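Local coordinates for protein type III pantothenate kinase (Campylobacter jejuni, PDB 2NRH) that probably phosphorylates pantothenate with ATP, the first step of coenzyme A biosynthesis, as a homodimer that depends on a monovalent cation, at residues I84-I98 with I101-I115. The protein carries 2 engineered substitutions. Residues are numbered along the deposited sequence; the frame is centred on the assembly and turned at random.
With SO4 (sulfate ion), chain D.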
ATOM      1  N   ILE B  84      -3.609 -23.149 -13.041  1.00 56.23           N
ATOM      2  CA  ILE B  84      -3.129 -22.187 -14.045  1.00 56.71           C
ATOM      3  C   ILE B  84      -1.763 -22.593 -14.602  1.00 57.37           C
ATOM      4  O   ILE B  84      -0.847 -22.905 -13.857  1.00 56.70           O
ATOM      5  CB  ILE B  84      -3.223 -20.705 -13.468  1.00 56.23           C
ATOM      6  CG1 ILE B  84      -4.715 -20.308 -13.447  1.00 56.70           C
ATOM      7  CG2 ILE B  84      -2.440 -19.677 -14.297  1.00 53.82           C
ATOM      8  CD1 ILE B  84      -5.177 -19.749 -12.198  1.00 56.03           C
ATOM      9  N   GLU B  85      -1.675 -22.619 -15.929  1.00 59.10           N
ATOM     10  CA  GLU B  85      -0.475 -23.013 -16.676  1.00 60.94           C
ATOM     11  C   GLU B  85       0.372 -21.813 -16.972  1.00 59.05           C
ATOM     12  O   GLU B  85       1.578 -21.891 -16.941  1.00 59.16           O
ATOM     13  CB  GLU B  85      -0.869 -23.702 -18.003  1.00 60.86           C
ATOM     14  CG  GLU B  85      -1.287 -25.248 -17.872  1.00 65.88           C
ATOM     15  CD  GLU B  85      -2.252 -25.771 -19.015  1.00 66.51           C
ATOM     16  OE1 GLU B  85      -2.372 -25.165 -20.139  1.00 70.68           O
ATOM     17  OE2 GLU B  85      -2.924 -26.797 -18.756  1.00 73.50           O
ATOM     18  N   ASP B  86      -0.275 -20.713 -17.317  1.00 59.47           N
ATOM     19  CA  ASP B  86       0.383 -19.460 -17.671  1.00 60.49           C
ATOM     20  C   ASP B  86      -0.575 -18.400 -17.235  1.00 60.15           C
ATOM     21  O   ASP B  86      -1.784 -18.555 -17.475  1.00 60.64           O
ATOM     22  CB  ASP B  86       0.548 -19.305 -19.183  1.00 60.93           C
ATOM     23  CG  ASP B  86       1.413 -20.374 -19.767  1.00 64.32           C
ATOM     24  OD1 ASP B  86       2.653 -20.217 -19.664  1.00 65.83           O
ATOM     25  OD2 ASP B  86       0.840 -21.379 -20.283  1.00 66.25           O
ATOM     26  N   GLY B  87      -0.042 -17.350 -16.607  1.00 58.64           N
ATOM     27  CA  GLY B  87      -0.855 -16.248 -16.154  1.00 58.68           C
ATOM     28  C   GLY B  87      -0.410 -15.554 -14.867  1.00 58.00           C
ATOM     29  O   GLY B  87       0.556 -15.961 -14.196  1.00 57.84           O
ATOM     30  N   VAL B  88      -1.117 -14.480 -14.541  1.00 56.77           N
ATOM     31  CA  VAL B  88      -0.837 -13.761 -13.330  1.00 55.70           C
ATOM     32  C   VAL B  88      -2.036 -14.000 -12.459  1.00 55.04           C
ATOM     33  O   VAL B  88      -3.153 -13.791 -12.898  1.00 55.01           O
ATOM     34  CB  VAL B  88      -0.558 -12.277 -13.560  1.00 55.60           C
ATOM     35  CG1 VAL B  88      -0.504 -11.524 -12.201  1.00 53.86           C
ATOM     36  CG2 VAL B  88       0.748 -12.136 -14.290  1.00 54.03           C
ATOM     37  N   VAL B  89      -1.764 -14.517 -11.248  1.00 54.17           N
ATOM     38  CA  VAL B  89      -2.769 -14.774 -10.211  1.00 51.41           C
ATOM     39  C   VAL B  89      -2.755 -13.735  -9.079  1.00 50.94           C
ATOM     40  O   VAL B  89      -1.753 -13.506  -8.461  1.00 50.10           O
ATOM     41  CB  VAL B  89      -2.683 -16.186  -9.670  1.00 50.52           C
ATOM     42  CG1 VAL B  89      -3.881 -16.460  -8.745  1.00 49.42           C
ATOM     43  CG2 VAL B  89      -2.687 -17.188 -10.811  1.00 50.51           C
ATOM     44  N   VAL B  90      -3.918 -13.111  -8.863  1.00 51.34           N
ATOM     45  CA  VAL B  90      -4.134 -12.019  -7.905  1.00 49.99           C
ATOM     46  C   VAL B  90      -5.236 -12.468  -6.975  1.00 50.68           C
ATOM     47  O   VAL B  90      -6.329 -12.749  -7.422  1.00 51.82           O
ATOM     48  CB  VAL B  90      -4.492 -10.677  -8.618  1.00 49.83           C
ATOM     49  CG1 VAL B  90      -4.511  -9.463  -7.601  1.00 49.35           C
ATOM     50  CG2 VAL B  90      -3.452 -10.351  -9.709  1.00 46.63           C
ATOM     51  N   ASP B  91      -4.913 -12.620  -5.689  1.00 50.62           N
ATOM     52  CA  ASP B  91      -5.894 -12.905  -4.646  1.00 51.35           C
ATOM     53  C   ASP B  91      -5.989 -11.633  -3.804  1.00 51.01           C
ATOM     54  O   ASP B  91      -5.053 -11.248  -3.051  1.00 50.65           O
ATOM     55  CB  ASP B  91      -5.458 -14.074  -3.785  1.00 51.14           C
ATOM     56  CG  ASP B  91      -6.548 -14.560  -2.842  1.00 57.30           C
ATOM     57  OD1 ASP B  91      -7.678 -14.024  -2.862  1.00 60.25           O
ATOM     58  OD2 ASP B  91      -6.277 -15.529  -2.060  1.00 64.29           O
ATOM     59  N   ALA B  92      -7.132 -10.984  -3.946  1.00 50.80           N
ATOM     60  CA  ALA B  92      -7.389  -9.695  -3.333  1.00 51.24           C
ATOM     61  C   ALA B  92      -8.389  -9.847  -2.150  1.00 51.82           C
ATOM     62  O   ALA B  92      -9.616  -9.825  -2.322  1.00 51.71           O
ATOM     63  CB  ALA B  92      -7.849  -8.697  -4.388  1.00 49.52           C
ATOM     64  N   GLY B  93      -7.814 -10.046  -0.960  1.00 52.54           N
ATOM     65  CA  GLY B  93      -8.559 -10.069   0.308  1.00 52.41           C
ATOM     66  C   GLY B  93      -7.875  -9.135   1.293  1.00 52.47           C
ATOM     67  O   GLY B  93      -7.580  -7.979   0.963  1.00 52.46           O
ATOM     68  N   SER B  94      -7.593  -9.665   2.481  1.00 52.50           N
ATOM     69  CA  SER B  94      -6.926  -8.966   3.576  1.00 53.14           C
ATOM     70  C   SER B  94      -5.584  -8.479   3.169  1.00 51.55           C
ATOM     71  O   SER B  94      -5.090  -7.499   3.691  1.00 52.30           O
ATOM     72  CB  SER B  94      -6.645  -9.928   4.718  1.00 52.89           C
ATOM     73  OG  SER B  94      -7.797 -10.654   4.971  1.00 59.25           O
ATOM     74  N   ALA B  95      -4.968  -9.265   2.310  1.00 49.89           N
ATOM     75  CA  ALA B  95      -3.718  -8.936   1.670  1.00 49.27           C
ATOM     76  C   ALA B  95      -4.013  -9.125   0.189  1.00 47.98           C
ATOM     77  O   ALA B  95      -4.989  -9.775  -0.177  1.00 49.47           O
ATOM     78  CB  ALA B  95      -2.612  -9.907   2.141  1.00 47.83           C
ATOM     79  N   ILE B  96      -3.207  -8.518  -0.644  1.00 48.04           N
ATOM     80  CA  ILE B  96      -3.240  -8.691  -2.095  1.00 48.96           C
ATOM     81  C   ILE B  96      -1.911  -9.397  -2.471  1.00 48.72           C
ATOM     82  O   ILE B  96      -0.835  -8.876  -2.248  1.00 47.99           O
ATOM     83  CB  ILE B  96      -3.407  -7.312  -2.785  1.00 48.69           C
ATOM     84  CG1 ILE B  96      -4.827  -6.790  -2.509  1.00 49.13           C
ATOM     85  CG2 ILE B  96      -3.147  -7.354  -4.302  1.00 47.62           C
ATOM     86  CD1 ILE B  96      -5.094  -5.360  -3.062  1.00 49.79           C
ATOM     87  N   THR B  97      -2.005 -10.633  -2.937  1.00 48.96           N
ATOM     88  CA  THR B  97      -0.810 -11.346  -3.433  1.00 48.91           C
ATOM     89  C   THR B  97      -0.901 -11.492  -4.942  1.00 49.08           C
ATOM     90  O   THR B  97      -1.964 -11.758  -5.475  1.00 48.88           O
ATOM     91  CB  THR B  97      -0.663 -12.700  -2.768  1.00 48.61           C
ATOM     92  OG1 THR B  97      -1.822 -13.492  -3.080  1.00 49.27           O
ATOM     93  CG2 THR B  97      -0.554 -12.485  -1.262  1.00 46.91           C
ATOM     94  N   ILE B  98       0.206 -11.207  -5.621  1.00 50.55           N
ATOM     95  CA  ILE B  98       0.298 -11.291  -7.088  1.00 50.61           C
ATOM     96  C   ILE B  98       1.356 -12.329  -7.432  1.00 49.90           C
ATOM     97  O   ILE B  98       2.512 -12.186  -7.103  1.00 49.88           O
ATOM     98  CB  ILE B  98       0.639  -9.906  -7.715  1.00 50.28           C
ATOM     99  CG1 ILE B  98      -0.400  -8.850  -7.380  1.00 52.36           C
ATOM    100  CG2 ILE B  98       0.641  -9.981  -9.241  1.00 52.29           C
ATOM    101  CD1 ILE B  98      -0.056  -7.931  -6.261  1.00 56.78           C
ATOM    102  N   ILE B 101       2.841 -17.123 -13.124  1.00 57.51           N
ATOM    103  CA  ILE B 101       3.005 -18.469 -13.657  1.00 57.66           C
ATOM    104  C   ILE B 101       3.337 -18.452 -15.170  1.00 58.37           C
ATOM    105  O   ILE B 101       2.761 -17.697 -15.995  1.00 57.42           O
ATOM    106  CB  ILE B 101       1.756 -19.352 -13.380  1.00 58.16           C
ATOM    107  CG1 ILE B 101       1.235 -19.157 -11.920  1.00 58.72           C
ATOM    108  CG2 ILE B 101       2.021 -20.849 -13.702  1.00 57.10           C
ATOM    109  CD1 ILE B 101       2.163 -19.655 -10.784  1.00 52.12           C
ATOM    110  N   SER B 102       4.315 -19.278 -15.519  1.00 58.56           N
ATOM    111  CA  SER B 102       4.723 -19.414 -16.896  1.00 58.52           C
ATOM    112  C   SER B 102       5.073 -20.843 -17.065  1.00 58.13           C
ATOM    113  O   SER B 102       6.019 -21.323 -16.476  1.00 56.76           O
ATOM    114  CB  SER B 102       5.916 -18.556 -17.233  1.00 59.13           C
ATOM    115  OG  SER B 102       6.290 -18.802 -18.583  1.00 62.17           O
ATOM    116  N   ASN B 103       4.237 -21.547 -17.819  1.00 57.88           N
ATOM    117  CA  ASN B 103       4.572 -22.882 -18.156  1.00 58.25           C
ATOM    118  C   ASN B 103       4.542 -23.814 -16.952  1.00 57.73           C
ATOM    119  O   ASN B 103       5.381 -24.732 -16.823  1.00 56.63           O
ATOM    120  CB  ASN B 103       5.931 -22.911 -18.854  1.00 59.65           C
ATOM    121  CG  ASN B 103       5.909 -23.769 -20.070  1.00 62.29           C
ATOM    122  OD1 ASN B 103       6.367 -24.910 -20.039  1.00 68.57           O
ATOM    123  ND2 ASN B 103       5.290 -23.271 -21.125  1.00 65.30           N
ATOM    124  N   SER B 104       3.531 -23.592 -16.108  1.00 56.41           N
ATOM    125  CA  SER B 104       3.394 -24.306 -14.888  1.00 56.79           C
ATOM    126  C   SER B 104       4.607 -24.091 -13.973  1.00 55.62           C
ATOM    127  O   SER B 104       4.879 -24.955 -13.120  1.00 57.11           O
ATOM    128  CB  SER B 104       3.219 -25.844 -15.161  1.00 57.03           C
ATOM    129  OG  SER B 104       1.983 -26.189 -15.785  1.00 59.90           O
ATOM    130  N   ILE B 105       5.356 -23.004 -14.151  1.00 54.33           N
ATOM    131  CA  ILE B 105       6.436 -22.638 -13.199  1.00 53.68           C
ATOM    132  C   ILE B 105       6.156 -21.313 -12.514  1.00 53.23           C
ATOM    133  O   ILE B 105       5.702 -20.362 -13.141  1.00 54.79           O
ATOM    134  CB  ILE B 105       7.830 -22.626 -13.875  1.00 54.53           C
ATOM    135  CG1 ILE B 105       8.165 -24.049 -14.371  1.00 55.21           C
ATOM    136  CG2 ILE B 105       8.956 -22.239 -12.869  1.00 51.33           C
ATOM    137  CD1 ILE B 105       9.219 -24.105 -15.419  1.00 60.55           C
ATOM    138  N   HIS B 106       6.403 -21.260 -11.212  1.00 52.63           N
ATOM    139  CA  HIS B 106       6.149 -20.079 -10.382  1.00 50.87           C
ATOM    140  C   HIS B 106       7.400 -19.247 -10.465  1.00 50.65           C
ATOM    141  O   HIS B 106       8.473 -19.660 -10.014  1.00 50.85           O
ATOM    142  CB  HIS B 106       5.819 -20.494  -8.926  1.00 51.00           C
ATOM    143  CG  HIS B 106       5.579 -19.331  -7.994  1.00 50.93           C
ATOM    144  ND1 HIS B 106       6.364 -19.088  -6.884  1.00 52.08           N
ATOM    145  CD2 HIS B 106       4.674 -18.326  -8.033  1.00 48.63           C
ATOM    146  CE1 HIS B 106       5.954 -17.982  -6.284  1.00 50.55           C
ATOM    147  NE2 HIS B 106       4.934 -17.501  -6.962  1.00 50.25           N
ATOM    148  N   LEU B 107       7.269 -18.106 -11.132  1.00 50.26           N
ATOM    149  CA  LEU B 107       8.359 -17.211 -11.398  1.00 49.94           C
ATOM    150  C   LEU B 107       8.634 -16.260 -10.212  1.00 50.48           C
ATOM    151  O   LEU B 107       9.629 -15.526 -10.187  1.00 50.80           O
ATOM    152  CB  LEU B 107       8.031 -16.398 -12.661  1.00 50.10           C
ATOM    153  CG  LEU B 107       7.856 -17.128 -14.019  1.00 52.64           C
ATOM    154  CD1 LEU B 107       7.586 -16.120 -15.131  1.00 53.37           C
ATOM    155  CD2 LEU B 107       9.013 -18.027 -14.441  1.00 49.02           C
ATOM    156  N   GLY B 108       7.765 -16.229  -9.212  1.00 49.65           N
ATOM    157  CA  GLY B 108       7.949 -15.189  -8.210  1.00 47.91           C
ATOM    158  C   GLY B 108       6.609 -14.555  -7.972  1.00 47.22           C
ATOM    159  O   GLY B 108       5.638 -14.911  -8.623  1.00 46.90           O
ATOM    160  N   GLY B 109       6.542 -13.671  -7.001  1.00 46.81           N
ATOM    161  CA  GLY B 109       5.265 -13.042  -6.653  1.00 47.60           C
ATOM    162  C   GLY B 109       5.496 -11.942  -5.633  1.00 47.39           C
ATOM    163  O   GLY B 109       6.618 -11.805  -5.075  1.00 47.87           O
ATOM    164  N   PHE B 110       4.460 -11.154  -5.371  1.00 46.81           N
ATOM    165  CA  PHE B 110       4.601 -10.092  -4.368  1.00 46.74           C
ATOM    166  C   PHE B 110       3.310  -9.726  -3.686  1.00 46.00           C
ATOM    167  O   PHE B 110       2.232 -10.158  -4.100  1.00 45.34           O
ATOM    168  CB  PHE B 110       5.267  -8.846  -4.935  1.00 46.73           C
ATOM    169  CG  PHE B 110       4.567  -8.277  -6.125  1.00 49.06           C
ATOM    170  CD1 PHE B 110       3.726  -7.155  -5.975  1.00 49.40           C
ATOM    171  CD2 PHE B 110       4.756  -8.844  -7.405  1.00 48.07           C
ATOM    172  CE1 PHE B 110       3.053  -6.614  -7.086  1.00 51.34           C
ATOM    173  CE2 PHE B 110       4.114  -8.293  -8.538  1.00 53.27           C
ATOM    174  CZ  PHE B 110       3.246  -7.177  -8.396  1.00 50.60           C
ATOM    175  N   ILE B 111       3.456  -8.895  -2.656  1.00 45.08           N
ATOM    176  CA  ILE B 111       2.390  -8.662  -1.681  1.00 44.69           C
ATOM    177  C   ILE B 111       2.152  -7.174  -1.458  1.00 44.41           C
ATOM    178  O   ILE B 111       3.090  -6.287  -1.396  1.00 44.08           O
ATOM    179  CB  ILE B 111       2.674  -9.389  -0.284  1.00 45.04           C
ATOM    180  CG1 ILE B 111       3.056 -10.847  -0.490  1.00 41.51           C
ATOM    181  CG2 ILE B 111       1.503  -9.229   0.718  1.00 43.12           C
ATOM    182  CD1 ILE B 111       3.721 -11.422   0.709  1.00 44.83           C
ATOM    183  N   LEU B 112       0.884  -6.894  -1.320  1.00 42.81           N
ATOM    184  CA  LEU B 112       0.451  -5.518  -1.073  1.00 44.24           C
ATOM    185  C   LEU B 112      -0.492  -5.512   0.119  1.00 43.09           C
ATOM    186  O   LEU B 112      -1.163  -6.518   0.372  1.00 42.46           O
ATOM    187  CB  LEU B 112      -0.293  -5.089  -2.343  1.00 44.61           C
ATOM    188  CG  LEU B 112       0.270  -4.191  -3.457  1.00 47.89           C
ATOM    189  CD1 LEU B 112       1.691  -4.280  -3.588  1.00 51.68           C
ATOM    190  CD2 LEU B 112      -0.410  -4.418  -4.801  1.00 45.75           C
ATOM    191  N   PRO B 113      -0.663  -4.374   0.795  1.00 43.63           N
ATOM    192  CA  PRO B 113      -1.809  -4.470   1.738  1.00 44.16           C
ATOM    193  C   PRO B 113      -3.149  -4.679   1.017  1.00 44.91           C
ATOM    194  O   PRO B 113      -3.317  -4.242  -0.151  1.00 45.62           O
ATOM    195  CB  PRO B 113      -1.810  -3.091   2.472  1.00 44.00           C
ATOM    196  CG  PRO B 113      -0.455  -2.489   2.210  1.00 42.13           C
ATOM    197  CD  PRO B 113      -0.115  -3.010   0.774  1.00 43.49           C
ATOM    198  N   GLY B 114      -4.061  -5.386   1.677  1.00 44.94           N
ATOM    199  CA  GLY B 114      -5.470  -5.360   1.317  1.00 45.01           C
ATOM    200  C   GLY B 114      -6.058  -3.968   1.428  1.00 45.25           C
ATOM    201  O   GLY B 114      -5.541  -3.117   2.153  1.00 45.72           O
ATOM    202  N   ILE B 115      -7.125  -3.735   0.694  1.00 45.89           N
ATOM    203  CA  ILE B 115      -7.765  -2.417   0.562  1.00 48.49           C
ATOM    204  C   ILE B 115      -8.269  -1.838   1.885  1.00 49.46           C
ATOM    205  O   ILE B 115      -8.033  -0.632   2.167  1.00 51.59           O
ATOM    206  CB  ILE B 115      -8.909  -2.461  -0.513  1.00 48.88           C
ATOM    207  CG1 ILE B 115      -8.313  -2.766  -1.889  1.00 48.87           C
ATOM    208  CG2 ILE B 115      -9.703  -1.147  -0.575  1.00 49.17           C
ATOM    209  CD1 ILE B 115      -9.373  -2.857  -2.958  1.00 50.94           C
TER
HETATM  210  S   SO4 D 218      -7.970 -14.317   5.851  1.00 98.66           S
HETATM  211  O1  SO4 D 218      -8.114 -13.651   4.557  1.00 99.66           O
HETATM  212  O2  SO4 D 218      -8.182 -13.286   6.871  1.00100.96           O
HETATM  213  O3  SO4 D 218      -8.991 -15.348   5.973  1.00 97.07           O
HETATM  214  O4  SO4 D 218      -6.617 -14.897   5.988  1.00 97.68           O
HETATM  215  O   HOH W   1      -8.202  -6.265  -1.087  1.00 48.03           O
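G114, at the N-cap of helix 115-125, fits so closely against the turn after strand 87-92 that its CA packs on two carbonyl oxygens, 3.4 Å from G93 O and 3.2 Å from S94 O. A water bonded to G93 O and I115 N also ties turn to helix start. Strands 95-98 and 105-113 then run antiparallel: I96 exchanges two backbone hydrogen bonds with L112, and I98 two with F110. I98 covers one face of the F110 ring, I98 CB 4.0 Å from its centroid, while I98 CD1 reaches F110 CE1 at 3.5 Å. F110 chi1 (56°) puts CG between the backbone N and the carbonyl carbon, turning one ring face to I98. T97 and I111 lie side by side on the other face, near R77. At the far end E85 O accepts S104 N at 2.7 Å, and D86 OD1 is met by N103 N from above the carboxylate plane, gripping the type I' turn. I96, I98, F110 and L112 thus form one apolar face, packed on helix 146-165 and, through F110, on Y152 of the second subunit. S94 donates through OG to a sulfate, probably from the crystallisation liquor; this is consistent with its predicted role in ATP binding and may mark where a phosphate sits.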